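Local coordinates for protein histidine--tRNA ligase (Staphylococcus aureus, PDB 1QE0) that attaches histidine to its cognate tRNA in an ATP-dependent reaction, as a homodimeric class II aminoacyl-tRNA synthetase, at residues A[28-33]-A[125-130]. Sequence-based numbering, arbitrary orientation.
Sequences ELMTFY and NQFGVE
The sulfur of M30 meets both side chains that strand 125-130 sends toward helix segment 28-33. SD lies 4.0 Å from CZ of F127 and 4.1 Å from CG1 of V129. Toward F127 this is a Met-aromatic contact of the edge type: SD sits 5.4 Å from the centroid of the F127 ring and 83° off the ring normal, so the sulfur faces the rim of C-H groups and does not lie over the pi face. M30 CG comes up to the same corner of the ring, 4.1 Å from F127 CZ. The phenylalanine extends to meet it, because a CG anti to the backbone N (chi1 172°) carries the ring out from the sheet, while the methionine, CG anti to its carbonyl carbon (chi1 -62°) and bent at chi2, presents its sulfur to both partners. A flexible, unbranched thioether suits a place between an aromatic rim and a methyl group, the long, flat phenylalanine spans much of the gap and offers a C-H edge, and the beta-branched V129 suits an extended strand.

In the class II catalytic domain, helix 13-33 probably corresponds to the long helix of motif 1, and antiparallel strands 102-111 and 123-132 are consistent with the motif 2 strands. F32 O accepts a hydrogen bond from R353 NE of the second subunit, so this helix end lies at the dimer interface; the contact joins it to the sheet that in class II enzymes carries the active site. Because F127 and V129 are two positions apart, both project from the helix-covered face. The backbones stay well apart, with 9.1 Å between CA of M30 and CA of V129. M146 of helix 137-153 touches both M30 and V129, as does Y35, while Y105 packs against M30 and the F127 ring.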
ATOM      1  N   GLU A  28       0.769   8.493  -5.138  1.00  8.48           N
ATOM      2  CA  GLU A  28       1.037   9.532  -6.136  1.00  6.19           C
ATOM      3  C   GLU A  28       0.944  10.900  -5.536  1.00  8.03           C
ATOM      4  O   GLU A  28       1.804  11.733  -5.760  1.00 10.24           O
ATOM      5  CB  GLU A  28       0.051   9.468  -7.270  1.00  4.97           C
ATOM      6  CG  GLU A  28       0.101   8.183  -8.037  1.00 20.91           C
ATOM      7  CD  GLU A  28      -0.809   8.205  -9.238  1.00 28.26           C
ATOM      8  OE1 GLU A  28      -1.281   9.320  -9.611  1.00 32.33           O
ATOM      9  OE2 GLU A  28      -1.040   7.111  -9.808  1.00 29.18           O
ATOM     10  N   LEU A  29      -0.148  11.161  -4.833  1.00 10.66           N
ATOM     11  CA  LEU A  29      -0.338  12.445  -4.174  1.00 10.83           C
ATOM     12  C   LEU A  29       0.880  12.722  -3.264  1.00 14.06           C
ATOM     13  O   LEU A  29       1.405  13.836  -3.266  1.00 20.23           O
ATOM     14  CB  LEU A  29      -1.626  12.444  -3.328  1.00  8.84           C
ATOM     15  CG  LEU A  29      -2.993  12.972  -3.789  1.00  3.59           C
ATOM     16  CD1 LEU A  29      -2.977  13.321  -5.225  1.00  2.00           C
ATOM     17  CD2 LEU A  29      -4.070  11.964  -3.499  1.00  3.56           C
ATOM     18  N   MET A  30       1.371  11.713  -2.537  1.00 11.15           N
ATOM     19  CA  MET A  30       2.517  11.917  -1.637  1.00  8.54           C
ATOM     20  C   MET A  30       3.757  12.329  -2.413  1.00  5.82           C
ATOM     21  O   MET A  30       4.649  13.013  -1.907  1.00  9.43           O
ATOM     22  CB  MET A  30       2.814  10.670  -0.795  1.00  2.66           C
ATOM     23  CG  MET A  30       1.687  10.271   0.137  1.00  8.52           C
ATOM     24  SD  MET A  30       1.147  11.585   1.238  1.00 12.98           S
ATOM     25  CE  MET A  30      -0.202  12.183   0.285  1.00  7.74           C
ATOM     26  N   THR A  31       3.796  11.905  -3.654  1.00  3.84           N
ATOM     27  CA  THR A  31       4.885  12.210  -4.548  1.00  2.19           C
ATOM     28  C   THR A  31       4.953  13.726  -4.819  1.00  4.84           C
ATOM     29  O   THR A  31       6.012  14.344  -4.753  1.00  3.97           O
ATOM     30  CB  THR A  31       4.666  11.371  -5.788  1.00  2.00           C
ATOM     31  OG1 THR A  31       5.405  10.171  -5.648  1.00  2.00           O
ATOM     32  CG2 THR A  31       5.009  12.072  -7.039  1.00  8.50           C
ATOM     33  N   PHE A  32       3.787  14.333  -5.008  1.00  8.45           N
ATOM     34  CA  PHE A  32       3.669  15.758  -5.283  1.00  6.52           C
ATOM     35  C   PHE A  32       4.037  16.556  -4.039  1.00  7.07           C
ATOM     36  O   PHE A  32       4.576  17.648  -4.131  1.00 11.68           O
ATOM     37  CB  PHE A  32       2.225  16.106  -5.693  1.00  5.04           C
ATOM     38  CG  PHE A  32       1.676  15.269  -6.790  1.00  2.00           C
ATOM     39  CD1 PHE A  32       0.326  15.148  -6.952  1.00  5.83           C
ATOM     40  CD2 PHE A  32       2.508  14.565  -7.651  1.00 14.72           C
ATOM     41  CE1 PHE A  32      -0.202  14.316  -7.965  1.00  6.98           C
ATOM     42  CE2 PHE A  32       1.987  13.736  -8.661  1.00  9.63           C
ATOM     43  CZ  PHE A  32       0.634  13.619  -8.811  1.00  2.00           C
ATOM     44  N   TYR A  33       3.703  16.020  -2.876  1.00  8.78           N
ATOM     45  CA  TYR A  33       3.976  16.695  -1.609  1.00  8.22           C
ATOM     46  C   TYR A  33       5.342  16.357  -1.093  1.00  9.93           C
ATOM     47  O   TYR A  33       5.811  16.972  -0.133  1.00 11.54           O
ATOM     48  CB  TYR A  33       2.944  16.305  -0.571  1.00  2.00           C
ATOM     49  CG  TYR A  33       1.590  16.861  -0.885  1.00  8.56           C
ATOM     50  CD1 TYR A  33       1.165  18.041  -0.275  1.00 10.51           C
ATOM     51  CD2 TYR A  33       0.754  16.259  -1.850  1.00  4.33           C
ATOM     52  CE1 TYR A  33      -0.046  18.632  -0.621  1.00 13.98           C
ATOM     53  CE2 TYR A  33      -0.468  16.839  -2.210  1.00  8.71           C
ATOM     54  CZ  TYR A  33      -0.849  18.037  -1.596  1.00 14.85           C
ATOM     55  OH  TYR A  33      -1.949  18.725  -2.019  1.00 12.85           O
ATOM     56  N   ASN A 125      -7.320  -0.713   8.499  1.00 15.10           N
ATOM     57  CA  ASN A 125      -6.209  -0.169   7.740  1.00 18.98           C
ATOM     58  C   ASN A 125      -6.108   1.336   7.738  1.00 16.56           C
ATOM     59  O   ASN A 125      -6.775   1.986   6.932  1.00 20.10           O
ATOM     60  CB  ASN A 125      -6.297  -0.637   6.286  1.00 27.09           C
ATOM     61  CG  ASN A 125      -5.469  -1.879   6.000  1.00 29.32           C
ATOM     62  OD1 ASN A 125      -5.449  -2.846   6.768  1.00 27.75           O
ATOM     63  ND2 ASN A 125      -4.800  -1.863   4.871  1.00 16.25           N
ATOM     64  N   GLN A 126      -5.221   1.888   8.559  1.00 14.84           N
ATOM     65  CA  GLN A 126      -5.050   3.337   8.590  1.00 15.58           C
ATOM     66  C   GLN A 126      -3.849   3.824   7.777  1.00 14.43           C
ATOM     67  O   GLN A 126      -2.827   3.129   7.632  1.00 13.68           O
ATOM     68  CB  GLN A 126      -5.018   3.891  10.035  1.00 20.51           C
ATOM     69  CG  GLN A 126      -3.665   3.876  10.748  1.00 28.46           C
ATOM     70  CD  GLN A 126      -3.655   4.653  12.085  1.00 33.05           C
ATOM     71  OE1 GLN A 126      -2.578   4.947  12.638  1.00 31.87           O
ATOM     72  NE2 GLN A 126      -4.846   4.991  12.600  1.00 31.96           N
ATOM     73  N   PHE A 127      -4.028   4.997   7.187  1.00 10.43           N
ATOM     74  CA  PHE A 127      -3.022   5.670   6.369  1.00  9.17           C
ATOM     75  C   PHE A 127      -2.715   6.949   7.136  1.00  7.57           C
ATOM     76  O   PHE A 127      -3.599   7.471   7.800  1.00 11.33           O
ATOM     77  CB  PHE A 127      -3.639   6.011   5.001  1.00  5.69           C
ATOM     78  CG  PHE A 127      -2.768   6.886   4.130  1.00  7.29           C
ATOM     79  CD1 PHE A 127      -1.952   6.325   3.139  1.00  8.03           C
ATOM     80  CD2 PHE A 127      -2.767   8.271   4.289  1.00  4.82           C
ATOM     81  CE1 PHE A 127      -1.149   7.137   2.334  1.00  2.00           C
ATOM     82  CE2 PHE A 127      -1.970   9.091   3.486  1.00  2.00           C
ATOM     83  CZ  PHE A 127      -1.165   8.520   2.512  1.00  4.94           C
ATOM     84  N   GLY A 128      -1.484   7.441   7.081  1.00  5.91           N
ATOM     85  CA  GLY A 128      -1.145   8.674   7.789  1.00  4.00           C
ATOM     86  C   GLY A 128       0.165   9.342   7.356  1.00  5.89           C
ATOM     87  O   GLY A 128       0.983   8.723   6.647  1.00  7.36           O
ATOM     88  N   VAL A 129       0.335  10.621   7.689  1.00  2.00           N
ATOM     89  CA  VAL A 129       1.577  11.328   7.383  1.00  2.72           C
ATOM     90  C   VAL A 129       2.088  11.984   8.646  1.00  2.64           C
ATOM     91  O   VAL A 129       1.325  12.251   9.559  1.00  3.51           O
ATOM     92  CB  VAL A 129       1.448  12.422   6.319  1.00  2.07           C
ATOM     93  CG1 VAL A 129       0.511  11.993   5.267  1.00  2.00           C
ATOM     94  CG2 VAL A 129       1.105  13.783   6.942  1.00  2.00           C
ATOM     95  N   GLU A 130       3.386  12.244   8.684  1.00  7.62           N
ATOM     96  CA  GLU A 130       4.035  12.882   9.823  1.00  6.51           C
ATOM     97  C   GLU A 130       5.128  13.756   9.272  1.00  5.88           C
ATOM     98  O   GLU A 130       5.952  13.287   8.494  1.00  8.04           O
ATOM     99  CB  GLU A 130       4.742  11.866  10.711  1.00  9.15           C
ATOM    100  CG  GLU A 130       3.880  10.863  11.389  1.00 19.59           C
ATOM    101  CD  GLU A 130       3.064  11.481  12.469  1.00 25.21           C
ATOM    102  OE1 GLU A 130       1.972  10.935  12.761  1.00 25.56           O
ATOM    103  OE2 GLU A 130       3.520  12.510  13.018  1.00 24.93           O
TER